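Local coordinates for interferon alpha/beta receptor 1 (Mus musculus, PDB 3WCY), which pairs with IFNAR2 to form the receptor for type I interferons, whose binding switches on JAK-STAT signalling, at residues A234-G239 / G276-H281; Q214-V219 / F268-V273. One frame throughout, in Å; residues are numbered along the deposited sequence.

How the contacts relate
Both contacts lie in the third fibronectin type III domain of the extracellular part. Contact 1 pairs two strands of one sheet, and contact 2 pairs two strands of the other. Their centres are about 12 Å apart, and the core between the two sheets joins them. F278 of contact 1 brings CZ to 3.6 Å from CE1 of F268 in contact 2. The same CZ is 3.6 Å from CB of V273. W236 packs its CG against V273 CG1 at 3.4 Å. The segments alternate along the chain, as expected for a sandwich whose strands pass between sheets. At the P238 and T277 end contact 1 also meets the chain of another protein; contact 2 does not.

Contact 1 (A234-G239 / G276-H281); sequences AQWLPG and GTFFLH
W236 sets the edge of its six-membered ring toward the face of F278, in an offset edge-to-face pair. The ring centroids are 5.7 Å apart and the planes stand at 81°. W236 holds CG between the backbone N and the carbonyl carbon (chi1 80°), which carries CE3 to 3.7 Å from F278 CB. The two side chains cross at about a right angle. L280 CD2 touches W236 CB. Y274 meets the W236 ring edge-to-face, and Y218 does the same with F278. These residues belong to the core between the two sheets.

L237, F279, Q235 and H281 occupy the other face of the sheet. Q235 and H281 run side by side with amide and ring planes 21° apart. NE2 of Q235 reaches ND1 of H281 at the ring edge, a weak bond of 3.4 Å. W252 and W293 stack with the H281 ring. The F279 ring has G239 O at its edge, 3.3 Å from CE1, while K242 makes a cation-pi contact with it.

The strands 235-238 and 277-281 are antiparallel. L237 and F279 form a hydrogen-bonded pair: F279 N to L237 O is 2.8 Å, and L237 N to F279 O is 3.0 Å. Past P238, G239 N bonds T277 O at 2.9 Å from above the carbonyl plane. T277 OG1 bonds an acidic side chain on the chain of another protein. Backbone bonds thus hold the joint, with aromatic and apolar side chains on one face and, on the other, L237 and F279 beside the Q235-H281 pair.

Contact 2 (Q214-V219 / F268-V273); sequences QGKSYV and FSQDTV
Y218 and F268 make the tight part of this contact. Y218 CB sits over one face of the F268 ring, 3.8 Å from its centroid and 21° off the normal, a CH-pi contact. The two rings are nearly parallel (planes at 25°) but displaced, with little overlap. CG of F268 lies between the backbone N and the carbonyl carbon (chi1 49°), which brings CE1 of its ring to 3.6 Å from Y218 CB. V273 CG2 packs on Y218 CE1 at 3.5 Å. The backbones of Y218 and F268 form an antiparallel hydrogen-bonded pair, with Y218 N to F268 O at 2.9 Å and F268 N to Y218 O at 3.2 Å.

The other end is looser and nearer solvent. Strand 266-269 gives way to a turn there, and the bond from Q270 N to K216 O is weak. Q270 stretches across the hydroxyl end of Y218. Its NE2 bonds Y218 OH at 3.2 Å, and the hydroxyl oxygen lies somewhat out of the Q270 amide plane. The exposed K216 crosses Q270 at about a right angle, with its CG beside OE1. In the turn, T272 OG1 bonds S269 O at 2.7 Å.

Y218 thus spans both halves. Its CB and ring lie with the apolar core, while its hydroxyl ends among polar groups. The chemistry implies a firm aromatic pairing inside and a polar margin outside that is probably more adaptable.

Contact 1 (A234-G239 / G276-H281)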
loop_
_atom_site.group_PDB
_atom_site.type_symbol
_atom_site.label_atom_id
_atom_site.label_comp_id
_atom_site.label_asym_id
_atom_site.label_seq_id
_atom_site.Cartn_x
_atom_site.Cartn_y
_atom_site.Cartn_z
ATOM N N ALA A 234 6.566 -24.349 3.668
ATOM C CA ALA A 234 5.885 -23.054 3.629
ATOM C C ALA A 234 6.721 -21.980 4.306
ATOM O O ALA A 234 7.366 -22.249 5.323
ATOM C CB ALA A 234 4.513 -23.148 4.281
ATOM N N GLN A 235 6.730 -20.772 3.722
ATOM C CA GLN A 235 7.450 -19.606 4.240
ATOM C C GLN A 235 6.516 -18.403 4.278
ATOM O O GLN A 235 5.630 -18.283 3.430
ATOM C CB GLN A 235 8.705 -19.291 3.409
ATOM C CG GLN A 235 9.831 -20.323 3.531
ATOM C CD GLN A 235 11.145 -19.828 2.964
ATOM O OE1 GLN A 235 12.134 -19.657 3.684
ATOM N NE2 GLN A 235 11.196 -19.588 1.659
ATOM N N TRP A 236 6.691 -17.529 5.273
ATOM C CA TRP A 236 5.860 -16.333 5.414
ATOM C C TRP A 236 6.690 -15.064 5.335
ATOM O O TRP A 236 7.836 -15.039 5.781
ATOM C CB TRP A 236 4.997 -16.375 6.694
ATOM C CG TRP A 236 5.724 -16.006 7.955
ATOM C CD1 TRP A 236 6.492 -16.826 8.724
ATOM C CD2 TRP A 236 5.739 -14.724 8.595
ATOM N NE1 TRP A 236 6.982 -16.137 9.806
ATOM C CE2 TRP A 236 6.549 -14.838 9.744
ATOM C CE3 TRP A 236 5.154 -13.479 8.303
ATOM C CZ2 TRP A 236 6.794 -13.757 10.599
ATOM C CZ3 TRP A 236 5.392 -12.412 9.155
ATOM C CH2 TRP A 236 6.205 -12.555 10.285
ATOM N N LEU A 237 6.112 -14.011 4.772
ATOM C CA LEU A 237 6.801 -12.735 4.634
ATOM C C LEU A 237 5.852 -11.625 5.075
ATOM O O LEU A 237 4.698 -11.646 4.658
ATOM C CB LEU A 237 7.257 -12.545 3.170
ATOM C CG LEU A 237 8.288 -11.454 2.873
ATOM C CD1 LEU A 237 9.680 -11.874 3.277
ATOM C CD2 LEU A 237 8.275 -11.079 1.402
ATOM N N PRO A 238 6.286 -10.675 5.934
ATOM C CA PRO A 238 5.374 -9.593 6.351
ATOM C C PRO A 238 4.978 -8.679 5.188
ATOM O O PRO A 238 5.809 -8.408 4.318
ATOM C CB PRO A 238 6.175 -8.841 7.415
ATOM C CG PRO A 238 7.589 -9.165 7.144
ATOM C CD PRO A 238 7.626 -10.524 6.536
ATOM N N GLY A 239 3.713 -8.245 5.187
ATOM C CA GLY A 239 3.083 -7.406 4.162
ATOM C C GLY A 239 3.891 -6.280 3.533
ATOM O O GLY A 239 3.879 -6.119 2.306
ATOM N N GLY A 276 0.245 -8.200 11.019
ATOM C CA GLY A 276 -1.179 -8.064 10.717
ATOM C C GLY A 276 -1.526 -8.485 9.306
ATOM O O GLY A 276 -2.640 -8.953 9.039
ATOM N N THR A 277 -0.563 -8.291 8.394
ATOM C CA THR A 277 -0.649 -8.674 6.995
ATOM C C THR A 277 0.607 -9.438 6.640
ATOM O O THR A 277 1.702 -9.063 7.065
ATOM C CB THR A 277 -0.865 -7.464 6.071
ATOM O OG1 THR A 277 0.093 -6.441 6.339
ATOM C CG2 THR A 277 -2.265 -6.910 6.145
ATOM N N PHE A 278 0.445 -10.531 5.884
ATOM C CA PHE A 278 1.559 -11.364 5.441
ATOM C C PHE A 278 1.295 -12.175 4.163
ATOM O O PHE A 278 0.143 -12.362 3.764
ATOM C CB PHE A 278 2.163 -12.207 6.594
ATOM C CG PHE A 278 1.304 -13.276 7.228
ATOM C CD1 PHE A 278 1.474 -14.615 6.894
ATOM C CD2 PHE A 278 0.393 -12.958 8.227
ATOM C CE1 PHE A 278 0.705 -15.613 7.507
ATOM C CE2 PHE A 278 -0.373 -13.954 8.841
ATOM C CZ PHE A 278 -0.214 -15.275 8.476
ATOM N N PHE A 279 2.380 -12.601 3.502
ATOM C CA PHE A 279 2.365 -13.393 2.270
ATOM C C PHE A 279 2.806 -14.815 2.590
ATOM O O PHE A 279 3.651 -15.004 3.464
ATOM C CB PHE A 279 3.319 -12.788 1.216
ATOM C CG PHE A 279 2.959 -11.411 0.714
ATOM C CD1 PHE A 279 3.471 -10.273 1.326
ATOM C CD2 PHE A 279 2.139 -11.251 -0.396
ATOM C CE1 PHE A 279 3.146 -9.001 0.851
ATOM C CE2 PHE A 279 1.822 -9.975 -0.875
ATOM C CZ PHE A 279 2.320 -8.862 -0.245
ATOM N N LEU A 280 2.265 -15.813 1.875
ATOM C CA LEU A 280 2.648 -17.208 2.110
ATOM C C LEU A 280 3.188 -17.938 0.864
ATOM O O LEU A 280 2.685 -17.754 -0.249
ATOM C CB LEU A 280 1.516 -18.008 2.786
ATOM C CG LEU A 280 1.206 -17.660 4.248
ATOM C CD1 LEU A 280 -0.280 -17.626 4.494
ATOM C CD2 LEU A 280 1.849 -18.637 5.194
ATOM N N HIS A 281 4.233 -18.754 1.082
ATOM C CA HIS A 281 4.919 -19.603 0.102
ATOM C C HIS A 281 4.428 -21.034 0.307
ATOM O O HIS A 281 4.160 -21.416 1.448
ATOM C CB HIS A 281 6.432 -19.597 0.389
ATOM C CG HIS A 281 7.258 -18.752 -0.522
ATOM N ND1 HIS A 281 8.593 -18.507 -0.248
ATOM C CD2 HIS A 281 6.930 -18.147 -1.686
ATOM C CE1 HIS A 281 9.030 -17.758 -1.244
ATOM N NE2 HIS A 281 8.061 -17.509 -2.130
#

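Contact 2 (Q214-V219 / F268-V273)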
loop_
_atom_site.group_PDB
_atom_site.type_symbol
_atom_site.label_atom_id
_atom_site.label_comp_id
_atom_site.label_asym_id
_atom_site.label_seq_id
_atom_site.Cartn_x
_atom_site.Cartn_y
_atom_site.Cartn_z
ATOM N N GLN A 214 -9.637 -18.816 12.389
ATOM C CA GLN A 214 -10.513 -18.834 13.561
ATOM C C GLN A 214 -10.016 -17.862 14.659
ATOM O O GLN A 214 -10.182 -18.127 15.855
ATOM C CB GLN A 214 -10.745 -20.274 14.081
ATOM C CG GLN A 214 -9.481 -21.071 14.409
ATOM C CD GLN A 214 -9.120 -22.031 13.305
ATOM O OE1 GLN A 214 -8.173 -21.643 12.469
ATOM N NE2 GLN A 214 -9.675 -23.130 13.193
ATOM N N GLY A 215 -9.434 -16.741 14.225
ATOM C CA GLY A 215 -8.915 -15.697 15.103
ATOM C C GLY A 215 -7.437 -15.824 15.411
ATOM O O GLY A 215 -6.609 -15.203 14.737
ATOM N N LYS A 216 -7.098 -16.626 16.447
ATOM C CA LYS A 216 -5.721 -16.859 16.902
ATOM C C LYS A 216 -5.007 -18.003 16.166
ATOM O O LYS A 216 -3.788 -18.148 16.299
ATOM C CB LYS A 216 -5.666 -17.053 18.426
ATOM C CG LYS A 216 -4.548 -16.254 19.083
ATOM C CD LYS A 216 -4.856 -15.950 20.544
ATOM C CE LYS A 216 -4.069 -14.770 21.069
ATOM N NZ LYS A 216 -4.606 -13.471 20.579
ATOM N N SER A 217 -5.762 -18.798 15.382
ATOM C CA SER A 217 -5.241 -19.910 14.585
ATOM C C SER A 217 -5.621 -19.728 13.115
ATOM O O SER A 217 -6.724 -19.268 12.816
ATOM C CB SER A 217 -5.772 -21.242 15.110
ATOM O OG SER A 217 -5.236 -22.345 14.398
ATOM N N TYR A 218 -4.708 -20.085 12.199
ATOM C CA TYR A 218 -4.941 -19.970 10.758
ATOM C C TYR A 218 -4.969 -21.341 10.097
ATOM O O TYR A 218 -4.148 -22.197 10.426
ATOM C CB TYR A 218 -3.845 -19.133 10.074
ATOM C CG TYR A 218 -3.591 -17.761 10.660
ATOM C CD1 TYR A 218 -2.555 -17.551 11.564
ATOM C CD2 TYR A 218 -4.312 -16.652 10.228
ATOM C CE1 TYR A 218 -2.288 -16.283 12.076
ATOM C CE2 TYR A 218 -4.058 -15.381 10.736
ATOM C CZ TYR A 218 -3.040 -15.198 11.659
ATOM O OH TYR A 218 -2.770 -13.947 12.160
ATOM N N VAL A 219 -5.880 -21.532 9.134
ATOM C CA VAL A 219 -5.978 -22.774 8.368
ATOM C C VAL A 219 -5.661 -22.454 6.907
ATOM O O VAL A 219 -6.328 -21.615 6.296
ATOM C CB VAL A 219 -7.328 -23.529 8.559
ATOM C CG1 VAL A 219 -7.457 -24.711 7.597
ATOM C CG2 VAL A 219 -7.492 -24.002 10.001
ATOM N N PHE A 268 -1.221 -22.957 11.560
ATOM C CA PHE A 268 -0.186 -22.129 12.190
ATOM C C PHE A 268 -0.786 -21.045 13.100
ATOM O O PHE A 268 -1.860 -20.522 12.796
ATOM C CB PHE A 268 0.776 -21.541 11.134
ATOM C CG PHE A 268 0.149 -20.864 9.933
ATOM C CD1 PHE A 268 0.026 -19.482 9.878
ATOM C CD2 PHE A 268 -0.269 -21.606 8.833
ATOM C CE1 PHE A 268 -0.526 -18.854 8.757
ATOM C CE2 PHE A 268 -0.835 -20.978 7.717
ATOM C CZ PHE A 268 -0.963 -19.606 7.690
ATOM N N SER A 269 -0.112 -20.732 14.228
ATOM C CA SER A 269 -0.590 -19.726 15.192
ATOM C C SER A 269 0.054 -18.339 15.038
ATOM O O SER A 269 1.165 -18.222 14.514
ATOM C CB SER A 269 -0.471 -20.232 16.629
ATOM O OG SER A 269 0.793 -19.963 17.215
ATOM N N GLN A 270 -0.646 -17.300 15.541
ATOM C CA GLN A 270 -0.276 -15.878 15.511
ATOM C C GLN A 270 1.088 -15.527 16.150
ATOM O O GLN A 270 1.614 -14.439 15.890
ATOM C CB GLN A 270 -1.391 -15.013 16.134
ATOM C CG GLN A 270 -2.711 -15.012 15.360
ATOM C CD GLN A 270 -3.698 -13.956 15.820
ATOM O OE1 GLN A 270 -3.823 -13.641 17.013
ATOM N NE2 GLN A 270 -4.461 -13.418 14.878
ATOM N N ASP A 271 1.647 -16.422 16.991
ATOM C CA ASP A 271 2.935 -16.211 17.665
ATOM C C ASP A 271 4.101 -16.211 16.676
ATOM O O ASP A 271 5.011 -15.392 16.791
ATOM C CB ASP A 271 3.159 -17.282 18.747
ATOM C CG ASP A 271 2.001 -17.422 19.707
ATOM O OD1 ASP A 271 2.148 -17.007 20.876
ATOM O OD2 ASP A 271 0.938 -17.932 19.283
ATOM N N THR A 272 4.049 -17.136 15.706
ATOM C CA THR A 272 5.046 -17.351 14.659
ATOM C C THR A 272 4.907 -16.332 13.517
ATOM O O THR A 272 5.900 -15.732 13.099
ATOM C CB THR A 272 4.998 -18.824 14.188
ATOM O OG1 THR A 272 3.636 -19.264 14.116
ATOM C CG2 THR A 272 5.787 -19.760 15.106
ATOM N N VAL A 273 3.666 -16.134 13.040
ATOM C CA VAL A 273 3.283 -15.208 11.971
ATOM C C VAL A 273 2.682 -13.944 12.625
ATOM O O VAL A 273 1.467 -13.698 12.594
ATOM C CB VAL A 273 2.358 -15.893 10.921
ATOM C CG1 VAL A 273 3.145 -16.858 10.047
ATOM C CG2 VAL A 273 1.195 -16.623 11.585
#